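Long-range contacts in VAL-1 (Chlorella virus, PDB 3GNE), which cleaves alginate as a family 14 polysaccharide lyase, probably by the beta-elimination common to polysaccharide lyases: residues Asn71-Ala76 / Phe238-Tyr243; Ala113-Met118 / Ile168-Lys173; Val79-Gly84 / Asn158-Asp163. All blocks are in the same frame, centred on the assembly; numbering follows the deposited sequence.

Contact 1: residues Asn71-Ala76 / Phe238-Tyr243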
ATOM      1  N   ASN A  71      -1.386 -15.866   6.050  1.00 11.35           N
ATOM      2  CA  ASN A  71      -0.909 -15.490   7.375  1.00 13.06           C
ATOM      3  C   ASN A  71       0.262 -14.520   7.358  1.00 12.08           C
ATOM      4  O   ASN A  71       0.501 -13.855   8.372  1.00 13.95           O
ATOM      5  CB  ASN A  71      -0.519 -16.757   8.154  1.00 15.69           C
ATOM      6  CG  ASN A  71      -1.821 -17.493   8.487  1.00 24.40           C
ATOM      7  OD1 ASN A  71      -2.143 -18.569   8.029  1.00 40.83           O
ATOM      8  ND2 ASN A  71      -2.659 -16.830   9.275  1.00 35.80           N
ATOM      9  N   ALA A  72       1.003 -14.415   6.263  1.00 12.31           N
ATOM     10  CA  ALA A  72       2.156 -13.475   6.268  1.00 11.26           C
ATOM     11  C   ALA A  72       2.598 -13.317   4.844  1.00 11.41           C
ATOM     12  O   ALA A  72       2.880 -14.326   4.179  1.00 12.36           O
ATOM     13  CB  ALA A  72       3.285 -14.040   7.140  1.00 15.61           C
ATOM     14  N   ILE A  73       2.675 -12.069   4.360  1.00 10.09           N
ATOM     15  CA  ILE A  73       3.105 -11.868   2.999  1.00 10.27           C
ATOM     16  C   ILE A  73       3.703 -10.477   2.856  1.00  9.60           C
ATOM     17  O   ILE A  73       3.335  -9.574   3.641  1.00 10.73           O
ATOM     18  CB  ILE A  73       1.881 -12.040   2.060  1.00  9.78           C
ATOM     19  CG1 ILE A  73       2.285 -12.420   0.639  1.00 11.50           C
ATOM     20  CG2 ILE A  73       0.984 -10.804   2.054  1.00 10.50           C
ATOM     21  CD1 ILE A  73       2.952 -13.768   0.528  1.00 12.79           C
ATOM     22  N   THR A  74       4.538 -10.323   1.847  1.00  9.22           N
ATOM     23  CA  THR A  74       5.119  -9.017   1.519  1.00  9.56           C
ATOM     24  C   THR A  74       4.781  -8.686   0.071  1.00  9.84           C
ATOM     25  O   THR A  74       4.764  -9.559  -0.799  1.00 10.15           O
ATOM     26  CB  THR A  74       6.627  -9.102   1.770  1.00  9.71           C
ATOM     27  OG1 THR A  74       6.755  -9.230   3.204  1.00 11.68           O
ATOM     28  CG2 THR A  74       7.334  -7.843   1.289  1.00 11.05           C
ATOM     29  N   PHE A  75       4.485  -7.408  -0.167  1.00 10.13           N
ATOM     30  CA  PHE A  75       4.383  -6.921  -1.531  1.00  9.86           C
ATOM     31  C   PHE A  75       5.443  -5.839  -1.722  1.00  8.63           C
ATOM     32  O   PHE A  75       5.819  -5.116  -0.763  1.00  9.98           O
ATOM     33  CB  PHE A  75       2.974  -6.343  -1.812  1.00 10.71           C
ATOM     34  CG  PHE A  75       1.993  -7.518  -2.025  1.00 10.69           C
ATOM     35  CD1 PHE A  75       1.893  -8.094  -3.280  1.00 11.51           C
ATOM     36  CD2 PHE A  75       1.230  -7.992  -0.974  1.00 11.86           C
ATOM     37  CE1 PHE A  75       1.064  -9.196  -3.501  1.00 12.70           C
ATOM     38  CE2 PHE A  75       0.363  -9.069  -1.159  1.00 12.72           C
ATOM     39  CZ  PHE A  75       0.269  -9.593  -2.432  1.00 12.84           C
ATOM     40  N   ALA A  76       5.929  -5.761  -2.942  1.00  9.16           N
ATOM     41  CA  ALA A  76       7.052  -4.851  -3.226  1.00  9.47           C
ATOM     42  C   ALA A  76       6.867  -4.255  -4.619  1.00  8.76           C
ATOM     43  O   ALA A  76       6.195  -4.851  -5.474  1.00  9.23           O
ATOM     44  CB  ALA A  76       8.359  -5.618  -3.148  1.00 11.17           C
ATOM     45  N   PHE A 238       6.235  -5.034  -9.672  1.00  9.58           N
ATOM     46  CA  PHE A 238       5.365  -5.424  -8.560  1.00  8.84           C
ATOM     47  C   PHE A 238       5.602  -6.895  -8.241  1.00  9.19           C
ATOM     48  O   PHE A 238       5.488  -7.753  -9.121  1.00 10.29           O
ATOM     49  CB  PHE A 238       3.888  -5.248  -8.972  1.00  9.83           C
ATOM     50  CG  PHE A 238       3.480  -3.791  -9.074  1.00  8.83           C
ATOM     51  CD1 PHE A 238       2.923  -3.157  -7.969  1.00  9.98           C
ATOM     52  CD2 PHE A 238       3.625  -3.061 -10.242  1.00 10.87           C
ATOM     53  CE1 PHE A 238       2.493  -1.804  -8.097  1.00  9.47           C
ATOM     54  CE2 PHE A 238       3.230  -1.753 -10.381  1.00 10.57           C
ATOM     55  CZ  PHE A 238       2.669  -1.120  -9.278  1.00 10.70           C
ATOM     56  N   GLN A 239       5.968  -7.210  -7.000  1.00  9.67           N
ATOM     57  CA  GLN A 239       6.303  -8.541  -6.566  1.00 10.20           C
ATOM     58  C   GLN A 239       5.523  -8.916  -5.313  1.00 10.23           C
ATOM     59  O   GLN A 239       5.230  -8.087  -4.470  1.00 10.90           O
ATOM     60  CB  GLN A 239       7.821  -8.634  -6.234  1.00 11.06           C
ATOM     61  CG  GLN A 239       8.672  -8.375  -7.468  1.00 13.61           C
ATOM     62  CD  GLN A 239      10.144  -8.383  -7.152  1.00 18.74           C
ATOM     63  OE1 GLN A 239      10.495  -7.793  -6.123  1.00 21.69           O
ATOM     64  NE2 GLN A 239      11.002  -8.985  -7.958  1.00 26.77           N
ATOM     65  N   MET A 240       5.253 -10.228  -5.269  1.00 10.37           N
ATOM     66  CA  MET A 240       4.713 -10.832  -4.059  0.50 10.55           C
ATOM     67  C   MET A 240       5.852 -11.648  -3.447  1.00 10.59           C
ATOM     68  O   MET A 240       6.424 -12.485  -4.181  1.00 11.52           O
ATOM     69  CB  MET A 240       3.490 -11.703  -4.328  0.50  9.70           C
ATOM     70  CG  MET A 240       2.842 -12.159  -3.027  0.50  7.33           C
ATOM     71  SD  MET A 240       1.338 -13.129  -3.223  0.50  6.97           S
ATOM     72  CE  MET A 240       1.970 -14.620  -4.117  0.50  6.37           C
ATOM     73  N   LYS A 241       6.181 -11.429  -2.191  1.00 10.80           N
ATOM     74  CA  LYS A 241       7.385 -12.018  -1.599  1.00 13.54           C
ATOM     75  C   LYS A 241       7.052 -12.709  -0.286  1.00 13.91           C
ATOM     76  O   LYS A 241       6.065 -12.333   0.347  1.00 13.10           O
ATOM     77  CB  LYS A 241       8.443 -10.926  -1.344  1.00 12.39           C
ATOM     78  CG  LYS A 241       8.858 -10.203  -2.645  1.00 13.95           C
ATOM     79  CD  LYS A 241       9.894  -9.094  -2.385  1.00 17.33           C
ATOM     80  CE  LYS A 241      11.183  -9.692  -1.852  1.00 16.04           C
ATOM     81  NZ  LYS A 241      12.242  -8.637  -1.711  1.00 19.53           N
ATOM     82  N   LYS A 242       7.917 -13.639   0.078  1.00 15.97           N
ATOM     83  CA  LYS A 242       7.762 -14.221   1.426  1.00 15.89           C
ATOM     84  C   LYS A 242       7.920 -13.136   2.474  1.00 15.21           C
ATOM     85  O   LYS A 242       8.757 -12.207   2.356  1.00 15.94           O
ATOM     86  CB  LYS A 242       8.817 -15.326   1.497  1.00 19.00           C
ATOM     87  CG  LYS A 242       8.345 -16.528   0.626  1.00 37.14           C
ATOM     88  CD  LYS A 242       9.454 -17.491   0.292  1.00 46.41           C
ATOM     89  CE  LYS A 242       9.229 -18.418  -0.895  1.00 47.02           C
ATOM     90  NZ  LYS A 242       9.078 -17.678  -2.185  1.00 62.18           N
ATOM     91  N   TYR A 243       7.162 -13.238   3.563  1.00 13.98           N
ATOM     92  CA  TYR A 243       7.413 -12.367   4.734  1.00 13.99           C
ATOM     93  C   TYR A 243       8.760 -12.778   5.362  1.00 15.11           C
ATOM     94  O   TYR A 243       8.914 -13.923   5.755  1.00 21.19           O
ATOM     95  CB  TYR A 243       6.273 -12.504   5.739  1.00 14.56           C
ATOM     96  CG  TYR A 243       6.382 -11.508   6.853  1.00 13.43           C
ATOM     97  CD1 TYR A 243       5.758 -10.285   6.779  1.00 13.01           C
ATOM     98  CD2 TYR A 243       7.063 -11.822   8.015  1.00 15.76           C
ATOM     99  CE1 TYR A 243       5.829  -9.364   7.799  1.00 15.52           C
ATOM    100  CE2 TYR A 243       7.173 -10.904   9.065  1.00 15.34           C
ATOM    101  CZ  TYR A 243       6.544  -9.691   8.941  1.00 14.52           C
ATOM    102  OH  TYR A 243       6.651  -8.783   9.961  1.00 16.49           O
TER
HETATM  103  O   HOH W   1       5.274 -15.480   3.707  1.00 18.52           O
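Thr-74 and Ala-76 hold Lys-241 and Gln-239 through four backbone hydrogen bonds. Thr-74 and Lys-241 form one hydrogen-bonded antiparallel pair, with Thr-74 N 2.9 Å from Lys-241 O and Lys-241 N 2.7 Å from Thr-74 O; Ala-76 and Gln-239 form the next. Phe-75 and Met-240 make the non-hydrogen-bonded pair between them. Past Lys-241 the direct pairing gives way to a water, which donates to Ala-72 O and accepts from Tyr-243 N.

These are neighbouring strands of one sheet of a beta-sandwich of the concanavalin type, strand 231-241 being the last of the chain. Strand 3-6 pairs with it on its other edge, so the two ends of the chain meet here.

On the face turned into the sandwich, Met-240, in one of two modelled conformers, lies alongside the Phe-75 ring. Its CG, anti to the backbone N (chi1 -172°), comes within 3.5 Å of Phe-75 CE1, and SD sits 4.7 Å from the ring centroid in an oblique Met-aromatic contact. Ile-73 crosses Met-240 at about a right angle, CG1 against CG at 3.7 Å, while Phe-215 stacks on Phe-75.

The outer face is more polar. Lys-241 passes its CD 3.9 Å from Ala-76 CB before NZ reaches a salt bridge with Glu-169; Thr-74 OG1 bonds to Tyr-189 OH. Tyr-243 CB closes on Ala-72 CB at 3.6 Å, and its hydroxyl pairs with Glu-187.

Contact 2: residues Ala113-Met118 / Ile168-Lys173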
ATOM      1  N   ALA A 113      -9.099  -4.785   8.087  1.00  7.93           N
ATOM      2  CA  ALA A 113      -7.973  -3.900   8.392  1.00  7.89           C
ATOM      3  C   ALA A 113      -7.165  -3.705   7.129  1.00  7.71           C
ATOM      4  O   ALA A 113      -7.313  -4.432   6.145  1.00  8.23           O
ATOM      5  CB  ALA A 113      -7.057  -4.525   9.455  1.00  8.83           C
ATOM      6  N   SER A 114      -6.277  -2.708   7.153  1.00  7.50           N
ATOM      7  CA  SER A 114      -5.414  -2.532   5.975  1.00  7.60           C
ATOM      8  C   SER A 114      -4.047  -1.981   6.427  1.00  7.42           C
ATOM      9  O   SER A 114      -3.922  -1.297   7.463  1.00  8.52           O
ATOM     10  CB  SER A 114      -6.011  -1.619   4.890  1.00  8.55           C
ATOM     11  OG  SER A 114      -6.183  -0.317   5.480  1.00  8.66           O
ATOM     12  N   ASN A 115      -3.053  -2.331   5.593  1.00  8.04           N
ATOM     13  CA  ASN A 115      -1.645  -1.988   5.829  1.00  8.17           C
ATOM     14  C   ASN A 115      -1.108  -1.395   4.543  1.00  7.27           C
ATOM     15  O   ASN A 115      -0.930  -2.172   3.597  1.00  9.28           O
ATOM     16  CB  ASN A 115      -0.872  -3.269   6.203  1.00  8.37           C
ATOM     17  CG  ASN A 115       0.480  -2.964   6.802  1.00  8.65           C
ATOM     18  OD1 ASN A 115       0.653  -1.837   7.300  1.00  9.19           O
ATOM     19  ND2 ASN A 115       1.404  -3.912   6.737  1.00  9.94           N
ATOM     20  N   ARG A 116      -0.911  -0.079   4.487  1.00  7.17           N
ATOM     21  CA  ARG A 116      -0.539   0.545   3.232  1.00  8.19           C
ATOM     22  C   ARG A 116       0.725   1.374   3.377  1.00  7.60           C
ATOM     23  O   ARG A 116       1.070   1.836   4.453  1.00  8.67           O
ATOM     24  CB  ARG A 116      -1.645   1.473   2.741  1.00  7.64           C
ATOM     25  CG  ARG A 116      -2.832   0.697   2.161  1.00  8.10           C
ATOM     26  CD  ARG A 116      -3.885   1.663   1.554  1.00  8.31           C
ATOM     27  NE  ARG A 116      -4.561   2.335   2.715  1.00  7.58           N
ATOM     28  CZ  ARG A 116      -5.434   3.330   2.597  1.00  6.36           C
ATOM     29  NH1 ARG A 116      -5.729   3.823   1.373  1.00  8.08           N
ATOM     30  NH2 ARG A 116      -6.042   3.880   3.663  1.00  7.60           N
ATOM     31  N   ILE A 117       1.378   1.589   2.231  1.00  7.74           N
ATOM     32  CA  ILE A 117       2.435   2.577   2.141  1.00  6.99           C
ATOM     33  C   ILE A 117       1.844   3.912   1.740  1.00  7.62           C
ATOM     34  O   ILE A 117       1.060   3.988   0.742  1.00  7.33           O
ATOM     35  CB  ILE A 117       3.440   2.158   1.034  1.00  7.56           C
ATOM     36  CG1 ILE A 117       4.226   0.904   1.432  1.00  8.12           C
ATOM     37  CG2 ILE A 117       4.349   3.340   0.699  1.00  8.69           C
ATOM     38  CD1 ILE A 117       5.241   1.109   2.564  1.00  9.58           C
ATOM     39  N   MET A 118       2.217   4.966   2.455  0.50  7.31           N
ATOM     40  CA  MET A 118       2.023   6.329   1.996  0.50  6.59           C
ATOM     41  C   MET A 118       3.382   7.011   1.810  0.50  7.28           C
ATOM     42  O   MET A 118       4.323   6.792   2.557  0.50  5.98           O
ATOM     43  CB  MET A 118       1.270   7.211   2.992  0.50  8.00           C
ATOM     44  CG  MET A 118      -0.252   7.038   2.877  0.50  7.62           C
ATOM     45  SD  MET A 118      -1.100   8.147   4.044  0.50  9.47           S
ATOM     46  CE  MET A 118      -0.810   9.756   3.311  0.50  7.14           C
ATOM     47  N   ILE A 168      10.472  -0.289  -2.779  1.00 10.07           N
ATOM     48  CA  ILE A 168       9.584  -0.255  -1.641  1.00 10.13           C
ATOM     49  C   ILE A 168       9.096  -1.666  -1.320  1.00  9.41           C
ATOM     50  O   ILE A 168       8.758  -2.412  -2.234  1.00 10.61           O
ATOM     51  CB  ILE A 168       8.335   0.607  -1.990  1.00 12.39           C
ATOM     52  CG1 ILE A 168       8.738   1.974  -2.580  1.00 19.92           C
ATOM     53  CG2 ILE A 168       7.436   0.729  -0.763  1.00 13.25           C
ATOM     54  CD1 ILE A 168       9.492   2.864  -1.645  1.00 36.35           C
ATOM     55  N   GLU A 169       8.964  -2.022  -0.038  1.00  9.18           N
ATOM     56  CA  GLU A 169       8.303  -3.274   0.290  1.00 10.08           C
ATOM     57  C   GLU A 169       7.405  -3.010   1.501  1.00  8.87           C
ATOM     58  O   GLU A 169       7.746  -2.172   2.357  1.00 10.59           O
ATOM     59  CB  GLU A 169       9.306  -4.411   0.675  1.00 12.34           C
ATOM     60  CG  GLU A 169      10.443  -4.573  -0.353  1.00 13.06           C
ATOM     61  CD  GLU A 169      11.181  -5.895  -0.114  1.00 15.60           C
ATOM     62  OE1 GLU A 169      10.631  -6.836   0.495  1.00 15.25           O
ATOM     63  OE2 GLU A 169      12.296  -5.971  -0.622  1.00 18.23           O
ATOM     64  N   ILE A 170       6.344  -3.790   1.592  1.00  9.53           N
ATOM     65  CA  ILE A 170       5.528  -3.719   2.783  1.00  8.29           C
ATOM     66  C   ILE A 170       5.168  -5.156   3.184  1.00  8.92           C
ATOM     67  O   ILE A 170       4.557  -5.875   2.367  1.00  9.87           O
ATOM     68  CB  ILE A 170       4.259  -2.841   2.641  1.00  9.39           C
ATOM     69  CG1 ILE A 170       3.481  -2.738   3.949  1.00  9.63           C
ATOM     70  CG2 ILE A 170       3.364  -3.231   1.474  1.00  9.71           C
ATOM     71  CD1 ILE A 170       2.527  -1.554   4.031  1.00 10.80           C
ATOM     72  N   GLY A 171       5.519  -5.509   4.414  1.00  9.61           N
ATOM     73  CA  GLY A 171       5.222  -6.833   4.949  1.00 10.08           C
ATOM     74  C   GLY A 171       4.089  -6.770   5.956  1.00  9.69           C
ATOM     75  O   GLY A 171       3.934  -5.799   6.705  1.00  9.97           O
ATOM     76  N   THR A 172       3.300  -7.838   5.938  1.00 10.50           N
ATOM     77  CA  THR A 172       2.169  -7.950   6.856  1.00  9.94           C
ATOM     78  C   THR A 172       2.160  -9.336   7.457  1.00  9.81           C
ATOM     79  O   THR A 172       2.177 -10.292   6.670  1.00 10.18           O
ATOM     80  CB  THR A 172       0.825  -7.729   6.119  1.00 10.72           C
ATOM     81  OG1 THR A 172       0.874  -6.488   5.421  1.00 11.09           O
ATOM     82  CG2 THR A 172      -0.283  -7.598   7.126  1.00 11.73           C
ATOM     83  N   LYS A 173       2.134  -9.480   8.775  1.00 10.34           N
ATOM     84  CA  LYS A 173       2.092 -10.815   9.383  1.00 11.43           C
ATOM     85  C   LYS A 173       0.946 -10.838  10.384  1.00 10.74           C
ATOM     86  O   LYS A 173       0.896 -10.029  11.320  1.00 11.83           O
ATOM     87  CB  LYS A 173       3.417 -11.107  10.109  1.00 12.11           C
ATOM     88  CG  LYS A 173       3.372 -12.465  10.838  1.00 16.10           C
ATOM     89  CD  LYS A 173       4.736 -12.784  11.442  1.00 23.18           C
ATOM     90  CE  LYS A 173       4.673 -14.259  11.865  1.00 33.15           C
ATOM     91  NZ  LYS A 173       3.885 -14.471  13.098  1.00 57.46           N
TER
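Asn-115 and Thr-172 make the one hydrogen bond assigned between these two strands, ND2 to OG1 at 2.9 Å. It is nearly straight, 176° at the hydrogen, and OG1 lies in the amide plane, so the bond fixes how the carboxamide is turned. The same ND2 also bonds to Ser-188 OG on the adjoining strand, so both bonds of this buried amide nitrogen go to hydroxyls.

Beside the amide, the packing is apolar and close. Ile-170 runs past Asn-115 and Ile-117 in the opposite direction; with CG1 anti to its backbone N (chi1 -177°), CD1 is carried up to the facing backbone, 3.5 Å from both Asn-115 O and Arg-116 C. Ile-117 answers from the other strand, its CG1 3.9 Å from Ile-170 CB and equally 3.9 Å from Ile-168 CG2. The axes stay 7.9 Å apart at their closest, a separation bridged by side chains rather than by backbone pairing.

The side chains of Arg-116 and Glu-169, which alternate with these, turn away from the contact and contribute little. On the other face of its own sheet, Arg-116 NH2 bonds to a bound citrate, probably from the crystallisation liquor; glycerol lies nearby. Glu-169 leaves on the opposite side to meet Lys-241 in a salt bridge.

The contact thus joins the two sheets of the sandwich through its core: strand 112-119 lies between strands 91-99 and 125-130 in one, strand 166-173 between 72-80 and 186-192 in the other, and Trp-77 of strand 72-80 packs on both Ile-117 and Ile-168.

Contact 3: residues Val79-Gly84 / Asn158-Asp163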
ATOM      1  N   VAL A  79       9.444   2.652  -7.621  1.00 10.00           N
ATOM      2  CA  VAL A  79       8.838   3.892  -8.171  1.00  8.57           C
ATOM      3  C   VAL A  79       9.898   4.927  -8.491  1.00  8.10           C
ATOM      4  O   VAL A  79      10.857   5.126  -7.772  1.00 10.06           O
ATOM      5  CB  VAL A  79       7.830   4.426  -7.144  1.00  9.33           C
ATOM      6  CG1 VAL A  79       8.544   4.762  -5.824  1.00 11.23           C
ATOM      7  CG2 VAL A  79       7.095   5.640  -7.714  1.00  9.92           C
ATOM      8  N   PHE A  80       9.717   5.556  -9.643  1.00  9.27           N
ATOM      9  CA  PHE A  80      10.596   6.594 -10.164  1.00  9.69           C
ATOM     10  C   PHE A  80       9.816   7.922 -10.192  1.00  9.44           C
ATOM     11  O   PHE A  80       8.777   8.010 -10.867  1.00  9.65           O
ATOM     12  CB  PHE A  80      11.025   6.184 -11.555  1.00 10.10           C
ATOM     13  CG  PHE A  80      12.106   7.030 -12.218  1.00 10.75           C
ATOM     14  CD1 PHE A  80      13.388   6.484 -12.360  1.00 12.00           C
ATOM     15  CD2 PHE A  80      11.907   8.298 -12.716  1.00 13.55           C
ATOM     16  CE1 PHE A  80      14.367   7.200 -13.012  1.00 13.56           C
ATOM     17  CE2 PHE A  80      12.884   9.029 -13.370  1.00 12.63           C
ATOM     18  CZ  PHE A  80      14.140   8.487 -13.528  1.00 13.17           C
ATOM     19  N   TYR A  81      10.344   8.882  -9.456  1.00  9.28           N
ATOM     20  CA  TYR A  81       9.826  10.260  -9.396  1.00  9.42           C
ATOM     21  C   TYR A  81      10.778  11.158 -10.183  1.00  9.54           C
ATOM     22  O   TYR A  81      11.876  11.416  -9.642  1.00 11.28           O
ATOM     23  CB  TYR A  81       9.762  10.717  -7.944  1.00 10.01           C
ATOM     24  CG  TYR A  81       8.654   9.979  -7.182  1.00  9.34           C
ATOM     25  CD1 TYR A  81       7.322  10.348  -7.475  1.00  9.44           C
ATOM     26  CD2 TYR A  81       8.907   9.009  -6.220  1.00  9.00           C
ATOM     27  CE1 TYR A  81       6.292   9.693  -6.774  1.00  9.15           C
ATOM     28  CE2 TYR A  81       7.865   8.363  -5.551  1.00  9.07           C
ATOM     29  CZ  TYR A  81       6.570   8.735  -5.849  1.00  9.03           C
ATOM     30  OH  TYR A  81       5.499   8.110  -5.211  1.00  9.80           O
ATOM     31  N   PRO A  82      10.408  11.620 -11.358  1.00 10.48           N
ATOM     32  CA  PRO A  82      11.303  12.524 -12.066  1.00 11.18           C
ATOM     33  C   PRO A  82      11.578  13.766 -11.239  1.00 11.19           C
ATOM     34  O   PRO A  82      10.697  14.239 -10.519  1.00 11.42           O
ATOM     35  CB  PRO A  82      10.503  12.894 -13.320  1.00 12.22           C
ATOM     36  CG  PRO A  82       9.587  11.704 -13.541  1.00 12.05           C
ATOM     37  CD  PRO A  82       9.187  11.319 -12.111  1.00 11.25           C
ATOM     38  N   LYS A  83      12.776  14.328 -11.380  1.00 11.48           N
ATOM     39  CA  LYS A  83      13.121  15.584 -10.752  1.00 13.94           C
ATOM     40  C   LYS A  83      12.024  16.633 -10.873  1.00 12.59           C
ATOM     41  O   LYS A  83      11.518  16.778 -12.005  1.00 15.89           O
ATOM     42  CB  LYS A  83      14.438  16.076 -11.392  1.00 14.51           C
ATOM     43  CG  LYS A  83      15.091  17.249 -10.641  1.00 19.41           C
ATOM     44  CD  LYS A  83      16.191  17.872 -11.459  1.00 27.38           C
ATOM     45  CE  LYS A  83      16.978  18.974 -10.762  1.00 32.65           C
ATOM     46  NZ  LYS A  83      18.235  19.253 -11.580  1.00 33.30           N
ATOM     47  N   GLY A  84      11.661  17.311  -9.767  1.00 13.47           N
ATOM     48  CA  GLY A  84      10.615  18.343  -9.883  1.00 13.77           C
ATOM     49  C   GLY A  84       9.259  17.815  -9.453  1.00 12.30           C
ATOM     50  O   GLY A  84       8.365  18.626  -9.253  1.00 13.30           O
ATOM     51  N   ASN A 158      12.584  11.941   3.552  1.00 11.63           N
ATOM     52  CA  ASN A 158      13.170  12.114   2.233  0.50 12.44           C
ATOM     53  C   ASN A 158      13.738  10.819   1.675  1.00 12.27           C
ATOM     54  O   ASN A 158      14.724  10.807   0.932  1.00 14.59           O
ATOM     55  CB  ASN A 158      14.236  13.214   2.360  0.50 13.86           C
ATOM     56  CG  ASN A 158      14.719  13.662   1.003  0.50 11.88           C
ATOM     57  OD1 ASN A 158      13.916  13.965   0.103  0.50 14.75           O
ATOM     58  ND2 ASN A 158      16.046  13.683   0.879  0.50 15.50           N
ATOM     59  N   ALA A 159      13.105   9.697   2.001  1.00 12.26           N
ATOM     60  CA  ALA A 159      13.641   8.418   1.538  1.00 11.74           C
ATOM     61  C   ALA A 159      13.460   8.239   0.032  1.00 12.02           C
ATOM     62  O   ALA A 159      14.248   7.549  -0.619  1.00 13.45           O
ATOM     63  CB  ALA A 159      12.976   7.257   2.284  1.00 11.88           C
ATOM     64  N   LEU A 160      12.402   8.816  -0.512  1.00 10.89           N
ATOM     65  CA  LEU A 160      12.127   8.694  -1.954  1.00 10.60           C
ATOM     66  C   LEU A 160      12.931   9.756  -2.692  1.00 11.75           C
ATOM     67  O   LEU A 160      12.615  10.956  -2.641  1.00 15.68           O
ATOM     68  CB  LEU A 160      10.635   8.835  -2.221  1.00 10.08           C
ATOM     69  CG  LEU A 160       9.761   7.809  -1.497  1.00 10.93           C
ATOM     70  CD1 LEU A 160       8.291   8.214  -1.669  1.00 12.06           C
ATOM     71  CD2 LEU A 160      10.006   6.401  -2.062  1.00 13.03           C
ATOM     72  N   LYS A 161      13.986   9.304  -3.358  1.00 11.22           N
ATOM     73  CA  LYS A 161      14.848  10.212  -4.071  1.00 11.51           C
ATOM     74  C   LYS A 161      14.354  10.443  -5.471  1.00 11.35           C
ATOM     75  O   LYS A 161      13.610   9.628  -6.025  1.00 12.66           O
ATOM     76  CB  LYS A 161      16.262   9.620  -4.109  1.00 13.23           C
ATOM     77  CG  LYS A 161      16.857   9.261  -2.749  1.00 14.66           C
ATOM     78  CD  LYS A 161      16.791  10.379  -1.711  1.00 18.89           C
ATOM     79  CE  LYS A 161      17.489   9.857  -0.442  1.00 21.55           C
ATOM     80  NZ  LYS A 161      17.412  10.844   0.669  1.00 25.06           N
ATOM     81  N   TYR A 162      14.763  11.559  -6.085  1.00 11.56           N
ATOM     82  CA  TYR A 162      14.412  11.823  -7.491  1.00 11.22           C
ATOM     83  C   TYR A 162      15.287  11.068  -8.483  1.00 11.20           C
ATOM     84  O   TYR A 162      16.478  10.808  -8.247  1.00 12.48           O
ATOM     85  CB  TYR A 162      14.553  13.337  -7.779  1.00 12.39           C
ATOM     86  CG  TYR A 162      13.542  14.230  -7.120  1.00 11.95           C
ATOM     87  CD1 TYR A 162      12.205  14.074  -7.335  1.00 12.12           C
ATOM     88  CD2 TYR A 162      13.927  15.267  -6.240  1.00 16.50           C
ATOM     89  CE1 TYR A 162      11.268  14.887  -6.725  1.00 12.71           C
ATOM     90  CE2 TYR A 162      13.008  16.100  -5.625  1.00 18.93           C
ATOM     91  CZ  TYR A 162      11.668  15.885  -5.881  1.00 15.49           C
ATOM     92  OH  TYR A 162      10.747  16.717  -5.289  1.00 17.17           O
ATOM     93  N   ASP A 163      14.714  10.766  -9.650  1.00 11.81           N
ATOM     94  CA  ASP A 163      15.459  10.247 -10.792  1.00 12.97           C
ATOM     95  C   ASP A 163      16.109   8.904 -10.493  1.00 13.00           C
ATOM     96  O   ASP A 163      17.201   8.604 -11.027  1.00 14.06           O
ATOM     97  CB  ASP A 163      16.502  11.327 -11.188  1.00 13.39           C
ATOM     98  CG  ASP A 163      15.896  12.487 -11.948  1.00 14.55           C
ATOM     99  OD1 ASP A 163      14.717  12.438 -12.346  1.00 13.32           O
ATOM    100  OD2 ASP A 163      16.634  13.489 -12.194  1.00 13.63           O
TER
HETATM  101  O   HOH W   2      12.826   8.559  -8.301  1.00 11.42           O
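Asp-163, Tyr-81 and Tyr-162 carry most of this contact, which closes one end of the beta-sandwich: the chain leaving strand 72-80 is met by the loop that leads into strand 166-173.

Asp-163 has the largest share and grips the other segment in three ways. Its backbone N donates to Tyr-81 O at 2.9 Å, reaching that oxygen from above the carbonyl plane. The carboxylate turns back over the same segment, and OD1 accepts from Lys-83 N at 2.9 Å; the donor approaches from above the carboxylate plane, 51° out of it. The third hold is a CH-pi contact, with Asp-163 CA over one face of the Phe-80 ring, 4.0 Å from its centroid. Phe-80 is brought beneath it by a chi1 of -172°, which sets CG opposite the backbone N, and its ring also meets Trp-165 and Phe-34.

Tyr-81 works in two directions. While its carbonyl takes the bond from Asp-163, its ring is buried toward the core, where CE2 touches Leu-160 CD1 at 3.9 Å. The phenol hydroxyl is hydrogen-bonded to His-93 NE2, and Phe-87 meets the ring edge-to-face. A water accepts from Tyr-81 N and donates to Lys-161 O, linking the two backbones a second time.

Tyr-162 lies at the surface along the turn from Tyr-81 to Gly-84. The ring edge meets Tyr-81 O in its plane, CD1 being 3.5 Å away, and the hydroxyl is held by Phe-85 O. Over one face of this ring, offset toward the rim, sits Gly-84 N, 3.9 Å from Tyr-162 CE1.

Strand 72-80 runs through the arrangement: its start pairs with the last strand in contact 1, and its end leads into contact 3, about 23 Å away between centres. Contact 2 lies about 9 Å from contact 1, and the two share a sheet, joined by the Lys-241 NZ to Glu-169 OE2 salt bridge at 2.9 Å and a probable bond from Ile-170 N to Phe-75 O at 2.8 Å. Contacts 2 and 3, centres about 20 Å apart, meet in the core where Ile-168 CD1 packs on Leu-160 CD2 at 3.6 Å. Beside contact 2, citrate and glycerol, probably from the crystallisation liquor, lie about 3 Å from the Arg-116 side chain; the citrate may mark a carboxylate site.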